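Local coordinates for protein multi-copper Oxidase CueO (PDB 6EVG) that probably oxidises phenolic substrates at copper centres, as laccases do, and acts on lignin model compounds and lignosulfonate, at residues A62-L67 with P172-D177; L203-I208 with H297-V302. All blocks are in the same frame, centred on the assembly; numbering follows the deposited sequence.

Contact 1 of 2, residues A62-L67 with P172-D177; sequences AYLGPL and PLVLQD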
loop_
_atom_site.group_PDB
_atom_site.type_symbol
_atom_site.label_atom_id
_atom_site.label_comp_id
_atom_site.label_asym_id
_atom_site.label_seq_id
_atom_site.Cartn_x
_atom_site.Cartn_y
_atom_site.Cartn_z
ATOM N N ALA A 62 6.702 15.992 9.301
ATOM C CA ALA A 62 6.460 15.234 10.510
ATOM C C ALA A 62 5.518 14.066 10.383
ATOM O O ALA A 62 5.377 13.262 11.307
ATOM C CB ALA A 62 5.931 16.169 11.583
ATOM N N TYR A 63 4.848 13.933 9.213
ATOM C CA TYR A 63 3.866 12.861 9.021
ATOM C C TYR A 63 3.645 12.661 7.515
ATOM O O TYR A 63 3.591 13.656 6.778
ATOM C CB TYR A 63 2.519 13.229 9.721
ATOM C CG TYR A 63 1.580 12.056 9.787
ATOM C CD1 TYR A 63 1.680 11.103 10.780
ATOM C CD2 TYR A 63 0.585 11.834 8.804
ATOM C CE1 TYR A 63 0.910 9.961 10.788
ATOM C CE2 TYR A 63 -0.215 10.701 8.796
ATOM C CZ TYR A 63 -0.041 9.736 9.789
ATOM O OH TYR A 63 -0.772 8.604 9.810
ATOM N N LEU A 64 3.526 11.415 7.079
ATOM C CA LEU A 64 3.355 11.129 5.651
ATOM C C LEU A 64 4.544 11.717 4.890
ATOM O O LEU A 64 5.645 11.766 5.443
ATOM C CB LEU A 64 1.963 11.495 5.168
ATOM C CG LEU A 64 0.930 10.391 5.331
ATOM C CD1 LEU A 64 -0.442 10.917 5.000
ATOM C CD2 LEU A 64 1.129 9.157 4.518
ATOM N N GLY A 65 4.362 12.077 3.638
ATOM C CA GLY A 65 5.485 12.343 2.770
ATOM C C GLY A 65 5.013 12.888 1.452
ATOM O O GLY A 65 3.819 13.054 1.201
ATOM N N PRO A 66 5.959 13.209 0.565
ATOM C CA PRO A 66 5.617 13.727 -0.760
ATOM C C PRO A 66 5.012 12.655 -1.666
ATOM O O PRO A 66 5.149 11.457 -1.416
ATOM C CB PRO A 66 6.957 14.175 -1.315
ATOM C CG PRO A 66 7.941 13.232 -0.668
ATOM C CD PRO A 66 7.392 13.041 0.722
ATOM N N LEU A 67 4.423 13.144 -2.762
ATOM C CA LEU A 67 4.143 12.306 -3.948
ATOM C C LEU A 67 5.260 12.571 -4.939
ATOM O O LEU A 67 5.405 13.686 -5.443
ATOM C CB LEU A 67 2.757 12.585 -4.512
ATOM C CG LEU A 67 2.366 11.646 -5.682
ATOM C CD1 LEU A 67 0.909 11.320 -5.664
ATOM C CD2 LEU A 67 2.828 12.147 -7.016
ATOM N N PRO A 172 -4.704 12.166 -4.469
ATOM C CA PRO A 172 -4.360 10.964 -3.684
ATOM C C PRO A 172 -5.068 10.995 -2.338
ATOM O O PRO A 172 -5.170 12.047 -1.704
ATOM C CB PRO A 172 -2.841 11.089 -3.508
ATOM C CG PRO A 172 -2.626 12.573 -3.444
ATOM C CD PRO A 172 -3.669 13.201 -4.353
ATOM N N LEU A 173 -5.521 9.784 -1.926
ATOM C CA LEU A 173 -6.186 9.602 -0.632
ATOM C C LEU A 173 -5.494 8.461 0.096
ATOM O O LEU A 173 -5.613 7.294 -0.302
ATOM C CB LEU A 173 -7.669 9.241 -0.782
ATOM C CG LEU A 173 -8.522 10.247 -1.596
ATOM C CD1 LEU A 173 -9.970 9.677 -1.696
ATOM C CD2 LEU A 173 -8.520 11.643 -1.007
ATOM N N VAL A 174 -4.826 8.784 1.193
ATOM C CA VAL A 174 -4.162 7.785 2.028
ATOM C C VAL A 174 -5.060 7.564 3.251
ATOM O O VAL A 174 -5.205 8.446 4.120
ATOM C CB VAL A 174 -2.743 8.250 2.466
ATOM C CG1 VAL A 174 -2.120 7.178 3.335
ATOM C CG2 VAL A 174 -1.908 8.588 1.244
ATOM N N LEU A 175 -5.651 6.372 3.290
ATOM C CA LEU A 175 -6.613 6.008 4.331
ATOM C C LEU A 175 -5.867 5.332 5.488
ATOM O O LEU A 175 -5.140 4.343 5.244
ATOM C CB LEU A 175 -7.659 5.048 3.780
ATOM C CG LEU A 175 -8.361 5.430 2.479
ATOM C CD1 LEU A 175 -9.397 4.388 2.076
ATOM C CD2 LEU A 175 -9.021 6.822 2.545
ATOM N N GLN A 176 -6.056 5.828 6.709
ATOM C CA GLN A 176 -5.405 5.254 7.885
ATOM C C GLN A 176 -6.352 5.331 9.078
ATOM O O GLN A 176 -7.457 5.886 9.002
ATOM C CB GLN A 176 -4.067 5.919 8.193
ATOM C CG GLN A 176 -3.051 5.776 7.095
ATOM C CD GLN A 176 -1.816 6.594 7.325
ATOM O OE1 GLN A 176 -1.893 7.834 7.521
ATOM N NE2 GLN A 176 -0.649 5.925 7.297
ATOM N N ASP A 177 -5.939 4.756 10.196
ATOM C CA ASP A 177 -6.640 4.859 11.446
ATOM C C ASP A 177 -5.699 5.121 12.605
ATOM O O ASP A 177 -4.486 4.921 12.495
ATOM C CB ASP A 177 -7.559 3.657 11.724
ATOM C CG ASP A 177 -6.905 2.309 11.920
ATOM O OD1 ASP A 177 -5.736 2.153 11.539
ATOM O OD2 ASP A 177 -7.605 1.368 12.450
#
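With CG anti to the backbone N (chi1 -169°), Tyr63 sends its ring across to strand 170-178, where it meets Gln176, whose CG lies anti to the carbonyl carbon and whose chain runs extended beyond it. The two side chains approach head-on from their own segments. The phenol OH donates to Gln176 OE1, 2.7 Å from Tyr63 OH; the donor stands above the carbonyl plane, 50° out of it, so the bond does not lie on a lone pair. Ring and amide planes are turned 59° apart, and OE1 sits at the ring edge near the ring plane. A second bond, from Gln176 NE2 to Gly227 O, fixes which way round the amide lies, while His46 stacks on the tyrosine ring and Phe48 meets it edge-to-face. A phenylalanine at Tyr63 would probably keep much of this aromatic packing but leave the buried Gln176 OE1 without its phenol donor. Beyond the polar pair the contact is aliphatic: Leu64 CD2 lies 4.0 Å from Val174 CG1, the two side chains running alongside in opposite senses, and Leu67 CD1 comes 4.3 Å from Pro172 CB. Leu149 of strand 148-153 touches Leu67, Pro172 and Val174. No backbone bond links the segments; side chains alone join the loop entering strand 67-71 to strand 170-178, a buried interface between successive cupredoxin-like domains of a multicopper oxidase.

Contact 2 of 2, residues L203-I208 with H297-V302; sequences LIVNGI and HLMRFV
Leu203 and Val205, alternate residues of one strand, both make apolar contact with Leu298. Leu298 CD2 lies 3.9 Å from Leu203 CB, the two leucines crossing obliquely, and 4.1 Å from Val205 CG2, where the side chains cross at about a right angle. The valine's other branch, CG1, is anti to the backbone N (chi1 -175°) and meets Met299 SD at 4.0 Å. The methionine is bent at chi3 (-68°), and its CE lies over one face of the Phe301 ring, offset toward the rim. Leu298 and Met299 both face Leu284 in a classic beta bulge, which probably helps both to reach Val205.

Water supplies the polar part. One molecule lies 2.7 Å from both Leu203 O and Leu298 O and can donate to either, though with more acceptors about it than protons not every bond need form at once; a second sits near His297 O, with a weak, long link to Leu203 O. No direct hydrogen bond crosses; the axes of 203-205 and 297-302 come within 6.7 Å, their directions 37° apart.

Within 203-208, Val205 and Ile208 pair through their backbones and close a type I' turn through Asn206 and Gly207. Strands 202-205 and 295-303 belong to different sheets, consistent with a cupredoxin-like beta-sandwich; apolar side chains make the direct contacts and water mediates between backbone carbonyls.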
loop_
_atom_site.group_PDB
_atom_site.type_symbol
_atom_site.label_atom_id
_atom_site.label_comp_id
_atom_site.label_asym_id
_atom_site.label_seq_id
_atom_site.Cartn_x
_atom_site.Cartn_y
_atom_site.Cartn_z
ATOM N N LEU A 203 -10.584 7.606 12.276
ATOM C CA LEU A 203 -10.167 7.423 10.875
ATOM C C LEU A 203 -9.595 8.711 10.347
ATOM O O LEU A 203 -10.100 9.780 10.693
ATOM C CB LEU A 203 -11.344 6.970 10.039
ATOM C CG LEU A 203 -12.124 5.749 10.529
ATOM C CD1 LEU A 203 -13.154 5.322 9.488
ATOM C CD2 LEU A 203 -11.167 4.550 10.788
ATOM N N ILE A 204 -8.572 8.584 9.519
ATOM C CA ILE A 204 -7.913 9.763 8.935
ATOM C C ILE A 204 -7.705 9.568 7.436
ATOM O O ILE A 204 -7.569 8.444 6.948
ATOM C CB ILE A 204 -6.591 10.087 9.658
ATOM C CG1 ILE A 204 -5.630 8.896 9.650
ATOM C CG2 ILE A 204 -6.887 10.568 11.072
ATOM C CD1 ILE A 204 -4.224 9.237 10.110
ATOM N N VAL A 205 -7.684 10.705 6.731
ATOM C CA VAL A 205 -7.334 10.751 5.306
ATOM C C VAL A 205 -6.278 11.816 5.136
ATOM O O VAL A 205 -6.432 12.955 5.564
ATOM C CB VAL A 205 -8.549 11.003 4.399
ATOM C CG1 VAL A 205 -8.151 10.921 2.928
ATOM C CG2 VAL A 205 -9.709 10.048 4.725
ATOM N N ASN A 206 -5.146 11.409 4.529
ATOM C CA ASN A 206 -4.012 12.321 4.364
ATOM C C ASN A 206 -3.654 13.015 5.662
ATOM O O ASN A 206 -3.256 14.174 5.677
ATOM C CB ASN A 206 -4.225 13.319 3.204
ATOM C CG ASN A 206 -4.316 12.632 1.862
ATOM O OD1 ASN A 206 -4.145 11.405 1.756
ATOM N ND2 ASN A 206 -4.576 13.416 0.805
ATOM N N GLY A 207 -3.696 12.248 6.758
ATOM C CA GLY A 207 -3.250 12.734 8.035
ATOM C C GLY A 207 -4.214 13.520 8.869
ATOM O O GLY A 207 -3.821 13.990 9.962
ATOM N N ILE A 208 -5.451 13.700 8.526
ATOM C CA ILE A 208 -6.474 14.543 9.213
ATOM C C ILE A 208 -7.774 13.760 9.362
ATOM O O ILE A 208 -8.179 12.987 8.479
ATOM C CB ILE A 208 -6.858 15.873 8.220
ATOM C CG1 ILE A 208 -5.608 16.653 7.902
ATOM C CG2 ILE A 208 -7.996 16.666 8.754
ATOM C CD1 ILE A 208 -4.969 17.128 9.093
ATOM N N HIS A 297 -17.643 7.645 8.814
ATOM C CA HIS A 297 -17.262 8.753 7.944
ATOM C C HIS A 297 -15.726 8.790 7.745
ATOM O O HIS A 297 -14.963 8.746 8.726
ATOM C CB HIS A 297 -17.698 10.058 8.583
ATOM C CG HIS A 297 -17.470 11.255 7.734
ATOM N ND1 HIS A 297 -18.303 11.614 6.704
ATOM C CD2 HIS A 297 -16.486 12.185 7.781
ATOM C CE1 HIS A 297 -17.816 12.725 6.153
ATOM N NE2 HIS A 297 -16.728 13.097 6.793
ATOM N N LEU A 298 -15.307 8.903 6.490
ATOM C CA LEU A 298 -13.920 9.193 6.150
ATOM C C LEU A 298 -13.675 10.653 5.822
ATOM O O LEU A 298 -12.789 11.286 6.369
ATOM C CB LEU A 298 -13.427 8.305 5.004
ATOM C CG LEU A 298 -13.116 6.850 5.420
ATOM C CD1 LEU A 298 -13.047 5.955 4.208
ATOM C CD2 LEU A 298 -11.747 6.814 6.127
ATOM N N MET A 299 -14.434 11.198 4.846
ATOM C CA MET A 299 -14.219 12.548 4.375
ATOM C C MET A 299 -15.411 13.011 3.557
ATOM O O MET A 299 -16.287 12.183 3.234
ATOM C CB MET A 299 -12.934 12.648 3.529
ATOM C CG MET A 299 -12.995 11.847 2.256
ATOM S SD MET A 299 -11.581 12.077 1.170
ATOM C CE MET A 299 -11.798 13.747 0.649
ATOM N N ARG A 300 -15.450 14.296 3.261
ATOM C CA ARG A 300 -16.516 14.880 2.451
ATOM C C ARG A 300 -15.963 15.488 1.183
ATOM O O ARG A 300 -14.902 16.087 1.231
ATOM C CB ARG A 300 -17.266 15.929 3.291
ATOM C CG ARG A 300 -18.482 16.552 2.542
ATOM C CD ARG A 300 -19.357 17.291 3.508
ATOM N NE ARG A 300 -20.603 17.770 2.972
ATOM C CZ ARG A 300 -21.742 17.080 2.731
ATOM N NH1 ARG A 300 -21.800 15.769 2.805
ATOM N NH2 ARG A 300 -22.840 17.742 2.334
ATOM N N PHE A 301 -16.702 15.361 0.093
ATOM C CA PHE A 301 -16.420 16.046 -1.171
ATOM C C PHE A 301 -17.523 17.085 -1.389
ATOM O O PHE A 301 -18.719 16.770 -1.310
ATOM C CB PHE A 301 -16.464 15.062 -2.342
ATOM C CG PHE A 301 -15.378 14.060 -2.312
ATOM C CD1 PHE A 301 -14.131 14.364 -2.843
ATOM C CD2 PHE A 301 -15.549 12.817 -1.771
ATOM C CE1 PHE A 301 -13.128 13.445 -2.850
ATOM C CE2 PHE A 301 -14.486 11.879 -1.737
ATOM C CZ PHE A 301 -13.295 12.214 -2.300
ATOM N N VAL A 302 -17.123 18.307 -1.701
ATOM C CA VAL A 302 -18.014 19.391 -2.056
ATOM C C VAL A 302 -17.624 19.908 -3.449
ATOM O O VAL A 302 -16.474 20.024 -3.739
ATOM C CB VAL A 302 -17.991 20.489 -1.016
ATOM C CG1 VAL A 302 -18.444 20.015 0.357
ATOM C CG2 VAL A 302 -16.701 21.206 -0.953
HETATM O O HOH W 1 -13.534 10.343 10.385
HETATM O O HOH W 2 -11.614 10.913 8.755
#

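Overall arrangement
Both contacts are largely buried: the centre of contact 1 lies about 11 Å and that of contact 2 about 18 Å from the chain's centre, with about 11 Å between the two. They share a sheet, since strands 170-178 and 202-205 are neighbours in it. Asn206 ties the contacts together: OD1 takes a probable hydrogen bond from Val174 N, and ND2 probably gives one to Pro172 O. Contact 1 brings a loop from an earlier part of the chain against this sheet through a direct phenol-amide bond and aliphatic packing. Contact 2 instead sets the sheet against strand 295-303 of another, using aliphatic and thioether groups with waters between backbone oxygens.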